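YdhT protein (Bacillus subtilis, PDB 3CBW) hydrolyses internal beta-1,4-mannosidic linkages in mannan, galactomannan and glucomannan, as a family 26 glycoside hydrolase that takes part in glucomannan breakdown. Local coordinates at residues A[48-60]-A[91-103]. The protein carries 3 engineered substitutions. Residues are numbered along the deposited sequence; the frame is centred on the assembly and turned at random.
Sequences GYSHDTFSMAEAD and IDVSCNGDLMSYW
Ser50 and Cys95 bring the two backbones nearest, their CA atoms 5.4 Å apart; by Met56 and Asp98 the CA separation is 7.8 Å. Residues 48-60 leave the C-terminal end of a TIM-barrel strand, loop round and enter helix 57-66; residues 91-103 pass through a type I turn, Val93 to Asn96, into helix 96-104. Ser50 OG, anti to its own N (chi1 -167°), reaches into that turn. It donates to Asp92 OD2 at 2.7 Å and accepts from Cys95 N at 3.1 Å, the latter bond bent to 145°. Asp92 OD2 is gripped three times: Ser50 OG takes the anti lone pair, Ser94 OG the syn one, and Ser94 N comes from above the carboxylate plane, making an Asx turn. A water accepts from His51 N and donates to Ser94 OG, a further, water-mediated tie. Cys95 CB sits over one face of the Phe54 ring, 3.7 Å from its centroid, a CH-pi contact; SG, disulfide-bonded to Cys75, makes a more distant sulfur-aromatic contact above that face. Asp98 OD2 meets the ring edge, 3.4 Å from Phe54 CE2. Met56, bent at chi2 and chi3, runs past Asp98 in the opposite direction and sets its CE at the edge of the Tyr102 ring, 3.7 Å from Tyr102 CD2, while the Tyr102 hydroxyl bonds to Pro70 O. Replacing Asp92 by an alanine would probably leave Ser50 OG and both Ser94 donors without their common acceptor and free the turn to shift. The Phe54 side chain lies about 8 Å from that of Asn308, which probably binds substrate. Hydrogen bonds and the disulfide thus fix the turn, while Phe54 and Met56 pack on the start of helix 96-104 largely through carbon and sulfur, the Asp98 carboxylate at the ring edge.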
loop_
_atom_site.group_PDB
_atom_site.type_symbol
_atom_site.label_atom_id
_atom_site.label_comp_id
_atom_site.label_asym_id
_atom_site.label_seq_id
_atom_site.Cartn_x
_atom_site.Cartn_y
_atom_site.Cartn_z
ATOM N N GLY A 48 6.033 -7.000 -7.792
ATOM C CA GLY A 48 7.420 -6.597 -7.987
ATOM C C GLY A 48 7.595 -5.129 -8.332
ATOM O O GLY A 48 6.636 -4.348 -8.347
ATOM N N TYR A 49 8.845 -4.771 -8.616
ATOM C CA TYR A 49 9.249 -3.409 -8.962
ATOM C C TYR A 49 9.231 -3.228 -10.467
ATOM O O TYR A 49 9.783 -4.059 -11.214
ATOM C CB TYR A 49 10.669 -3.125 -8.427
ATOM C CG TYR A 49 10.713 -3.101 -6.924
ATOM C CD1 TYR A 49 10.482 -1.910 -6.231
ATOM C CD2 TYR A 49 10.950 -4.267 -6.190
ATOM C CE1 TYR A 49 10.482 -1.877 -4.839
ATOM C CE2 TYR A 49 10.948 -4.240 -4.796
ATOM C CZ TYR A 49 10.710 -3.040 -4.142
ATOM O OH TYR A 49 10.709 -3.013 -2.775
ATOM N N SER A 50 8.618 -2.142 -10.920
ATOM C CA SER A 50 8.420 -1.933 -12.359
ATOM C C SER A 50 9.744 -2.004 -13.142
ATOM O O SER A 50 10.767 -1.473 -12.701
ATOM C CB SER A 50 7.724 -0.597 -12.589
ATOM O OG SER A 50 7.243 -0.502 -13.919
ATOM N N HIS A 51 9.684 -2.668 -14.302
ATOM C CA HIS A 51 10.851 -3.000 -15.143
ATOM C C HIS A 51 12.091 -3.378 -14.337
ATOM O O HIS A 51 13.151 -2.762 -14.446
ATOM C CB HIS A 51 11.182 -1.905 -16.145
ATOM C CG HIS A 51 12.082 -2.383 -17.243
ATOM N ND1 HIS A 51 13.419 -2.052 -17.310
ATOM C CD2 HIS A 51 11.848 -3.224 -18.277
ATOM C CE1 HIS A 51 13.960 -2.642 -18.362
ATOM N NE2 HIS A 51 13.031 -3.369 -18.959
ATOM N N ASP A 52 11.937 -4.406 -13.526
ATOM C CA ASP A 52 13.015 -4.872 -12.671
ATOM C C ASP A 52 12.622 -6.268 -12.238
ATOM O O ASP A 52 13.233 -7.257 -12.669
ATOM C CB ASP A 52 13.228 -3.925 -11.472
ATOM C CG ASP A 52 14.195 -4.485 -10.447
ATOM O OD1 ASP A 52 15.062 -5.314 -10.799
ATOM O OD2 ASP A 52 14.074 -4.105 -9.268
ATOM N N THR A 53 11.592 -6.361 -11.395
ATOM C CA THR A 53 11.085 -7.656 -10.966
ATOM C C THR A 53 9.576 -7.804 -11.172
ATOM O O THR A 53 9.049 -8.905 -11.030
ATOM C CB THR A 53 11.386 -7.934 -9.485
ATOM O OG1 THR A 53 10.782 -6.912 -8.674
ATOM C CG2 THR A 53 12.898 -8.000 -9.231
ATOM N N PHE A 54 8.871 -6.716 -11.490
ATOM C CA PHE A 54 7.429 -6.817 -11.680
ATOM C C PHE A 54 7.096 -7.772 -12.822
ATOM O O PHE A 54 7.678 -7.683 -13.903
ATOM C CB PHE A 54 6.758 -5.483 -11.978
ATOM C CG PHE A 54 5.274 -5.620 -12.127
ATOM C CD1 PHE A 54 4.456 -5.620 -11.005
ATOM C CD2 PHE A 54 4.695 -5.847 -13.378
ATOM C CE1 PHE A 54 3.085 -5.796 -11.132
ATOM C CE2 PHE A 54 3.322 -6.023 -13.510
ATOM C CZ PHE A 54 2.523 -5.995 -12.389
ATOM N N SER A 55 6.139 -8.658 -12.585
ATOM C CA SER A 55 5.611 -9.497 -13.647
ATOM C C SER A 55 4.335 -10.130 -13.137
ATOM O O SER A 55 3.945 -9.924 -11.989
ATOM C CB SER A 55 6.617 -10.580 -14.015
ATOM O OG SER A 55 6.711 -11.511 -12.965
ATOM N N MET A 56 3.696 -10.926 -13.981
ATOM C CA MET A 56 2.519 -11.670 -13.559
ATOM C C MET A 56 2.872 -12.999 -12.914
ATOM O O MET A 56 1.977 -13.733 -12.509
ATOM C CB MET A 56 1.572 -11.867 -14.742
ATOM C CG MET A 56 1.061 -10.539 -15.326
ATOM S SD MET A 56 0.401 -9.332 -14.100
ATOM C CE MET A 56 -0.914 -10.304 -13.411
ATOM N N ALA A 57 4.173 -13.285 -12.777
ATOM C CA ALA A 57 4.617 -14.573 -12.247
ATOM C C ALA A 57 4.079 -14.860 -10.849
ATOM O O ALA A 57 3.648 -15.971 -10.556
ATOM C CB ALA A 57 6.152 -14.684 -12.257
ATOM N N GLU A 58 4.106 -13.851 -9.979
ATOM C CA GLU A 58 3.589 -14.023 -8.624
ATOM C C GLU A 58 2.098 -14.404 -8.615
ATOM O O GLU A 58 1.719 -15.360 -7.953
ATOM C CB GLU A 58 3.877 -12.776 -7.767
ATOM C CG GLU A 58 3.340 -12.842 -6.331
ATOM C CD GLU A 58 3.969 -13.949 -5.484
ATOM O OE1 GLU A 58 5.051 -14.479 -5.842
ATOM O OE2 GLU A 58 3.388 -14.283 -4.429
ATOM N N ALA A 59 1.271 -13.684 -9.369
ATOM C CA ALA A 59 -0.145 -14.041 -9.490
ATOM C C ALA A 59 -0.320 -15.445 -10.060
ATOM O O ALA A 59 -1.140 -16.217 -9.578
ATOM C CB ALA A 59 -0.882 -13.030 -10.351
ATOM N N ASP A 60 0.476 -15.773 -11.079
ATOM C CA ASP A 60 0.345 -17.059 -11.752
ATOM C C ASP A 60 0.759 -18.234 -10.854
ATOM O O ASP A 60 0.118 -19.288 -10.889
ATOM C CB ASP A 60 1.111 -17.056 -13.084
ATOM C CG ASP A 60 0.490 -16.117 -14.123
ATOM O OD1 ASP A 60 -0.707 -15.774 -13.993
ATOM O OD2 ASP A 60 1.191 -15.730 -15.083
ATOM N N ILE A 91 12.232 6.036 -11.208
ATOM C CA ILE A 91 10.812 5.760 -11.402
ATOM C C ILE A 91 10.584 5.095 -12.754
ATOM O O ILE A 91 11.057 5.589 -13.776
ATOM C CB ILE A 91 9.995 7.077 -11.352
ATOM C CG1 ILE A 91 10.251 7.868 -10.058
ATOM C CG2 ILE A 91 8.509 6.822 -11.597
ATOM C CD1 ILE A 91 9.792 7.183 -8.800
ATOM N N ASP A 92 9.848 3.989 -12.759
ATOM C CA ASP A 92 9.416 3.320 -13.994
ATOM C C ASP A 92 7.947 2.952 -13.830
ATOM O O ASP A 92 7.555 2.474 -12.773
ATOM C CB ASP A 92 10.273 2.068 -14.247
ATOM C CG ASP A 92 9.946 1.376 -15.566
ATOM O OD1 ASP A 92 10.736 1.518 -16.528
ATOM O OD2 ASP A 92 8.914 0.669 -15.651
ATOM N N VAL A 93 7.143 3.178 -14.865
ATOM C CA VAL A 93 5.697 2.972 -14.766
ATOM C C VAL A 93 5.170 1.927 -15.754
ATOM O O VAL A 93 3.963 1.804 -15.953
ATOM C CB VAL A 93 4.910 4.301 -14.893
ATOM C CG1 VAL A 93 5.417 5.319 -13.894
ATOM C CG2 VAL A 93 4.992 4.870 -16.325
ATOM N N SER A 94 6.071 1.138 -16.327
ATOM C CA SER A 94 5.694 0.155 -17.349
ATOM C C SER A 94 4.776 -0.967 -16.850
ATOM O O SER A 94 4.168 -1.655 -17.669
ATOM C CB SER A 94 6.933 -0.427 -18.034
ATOM O OG SER A 94 7.711 -1.198 -17.145
ATOM N N CYS A 95 4.676 -1.157 -15.534
ATOM C CA CYS A 95 3.746 -2.134 -14.965
ATOM C C CYS A 95 2.282 -1.716 -15.150
ATOM O O CYS A 95 1.387 -2.520 -14.927
ATOM C CB CYS A 95 4.036 -2.351 -13.482
ATOM S SG CYS A 95 3.795 -0.862 -12.429
ATOM N N ASN A 96 2.041 -0.472 -15.563
ATOM C CA ASN A 96 0.679 0.056 -15.697
ATOM C C ASN A 96 -0.261 -0.816 -16.511
ATOM O O ASN A 96 -1.393 -1.037 -16.109
ATOM C CB ASN A 96 0.693 1.443 -16.318
ATOM C CG ASN A 96 0.916 2.542 -15.305
ATOM O OD1 ASN A 96 0.931 2.313 -14.101
ATOM N ND2 ASN A 96 1.063 3.761 -15.799
ATOM N N GLY A 97 0.187 -1.293 -17.670
ATOM C CA GLY A 97 -0.669 -2.126 -18.522
ATOM C C GLY A 97 -1.253 -3.303 -17.752
ATOM O O GLY A 97 -2.459 -3.564 -17.805
ATOM N N ASP A 98 -0.394 -4.014 -17.025
ATOM C CA ASP A 98 -0.809 -5.158 -16.221
ATOM C C ASP A 98 -1.747 -4.767 -15.084
ATOM O O ASP A 98 -2.668 -5.517 -14.752
ATOM C CB ASP A 98 0.406 -5.908 -15.686
ATOM C CG ASP A 98 1.076 -6.761 -16.752
ATOM O OD1 ASP A 98 0.406 -7.164 -17.729
ATOM O OD2 ASP A 98 2.280 -7.035 -16.616
ATOM N N LEU A 99 -1.531 -3.590 -14.503
ATOM C CA LEU A 99 -2.426 -3.125 -13.447
ATOM C C LEU A 99 -3.824 -2.822 -13.986
ATOM O O LEU A 99 -4.828 -3.171 -13.364
ATOM C CB LEU A 99 -1.840 -1.898 -12.767
ATOM C CG LEU A 99 -0.489 -2.037 -12.057
ATOM C CD1 LEU A 99 -0.099 -0.725 -11.409
ATOM C CD2 LEU A 99 -0.474 -3.163 -11.029
ATOM N N MET A 100 -3.882 -2.160 -15.137
ATOM C CA MET A 100 -5.160 -1.878 -15.784
ATOM C C MET A 100 -5.883 -3.164 -16.166
ATOM O O MET A 100 -7.086 -3.303 -15.944
ATOM C CB MET A 100 -4.943 -0.996 -17.012
ATOM C CG MET A 100 -4.329 0.370 -16.693
ATOM S SD MET A 100 -4.033 1.482 -18.103
ATOM C CE MET A 100 -4.349 0.305 -19.432
ATOM N N SER A 101 -5.136 -4.124 -16.693
ATOM C CA SER A 101 -5.708 -5.410 -17.060
ATOM C C SER A 101 -6.214 -6.156 -15.838
ATOM O O SER A 101 -7.230 -6.855 -15.906
ATOM C CB SER A 101 -4.679 -6.263 -17.792
ATOM O OG SER A 101 -4.280 -5.652 -19.003
ATOM N N TYR A 102 -5.513 -5.996 -14.715
ATOM C CA TYR A 102 -5.928 -6.669 -13.488
ATOM C C TYR A 102 -7.298 -6.180 -13.046
ATOM O O TYR A 102 -8.161 -6.993 -12.677
ATOM C CB TYR A 102 -4.896 -6.503 -12.358
ATOM C CG TYR A 102 -4.772 -7.748 -11.509
ATOM C CD1 TYR A 102 -5.424 -7.860 -10.286
ATOM C CD2 TYR A 102 -4.014 -8.830 -11.949
ATOM C CE1 TYR A 102 -5.327 -9.017 -9.527
ATOM C CE2 TYR A 102 -3.900 -9.987 -11.191
ATOM C CZ TYR A 102 -4.556 -10.073 -9.978
ATOM O OH TYR A 102 -4.444 -11.237 -9.257
ATOM N N TRP A 103 -7.509 -4.864 -13.109
ATOM C CA TRP A 103 -8.821 -4.274 -12.838
ATOM C C TRP A 103 -9.888 -4.775 -13.812
ATOM O O TRP A 103 -10.983 -5.195 -13.397
ATOM C CB TRP A 103 -8.750 -2.749 -12.876
ATOM C CG TRP A 103 -10.100 -2.097 -12.878
ATOM C CD1 TRP A 103 -10.735 -1.532 -13.948
ATOM C CD2 TRP A 103 -10.998 -1.990 -11.773
ATOM N NE1 TRP A 103 -11.970 -1.063 -13.569
ATOM C CE2 TRP A 103 -12.153 -1.331 -12.239
ATOM C CE3 TRP A 103 -10.933 -2.370 -10.426
ATOM C CZ2 TRP A 103 -13.238 -1.065 -11.417
ATOM C CZ3 TRP A 103 -12.016 -2.097 -9.611
ATOM C CH2 TRP A 103 -13.151 -1.443 -10.110
HETATM O O HOH W 1 7.091 -3.512 -15.293
#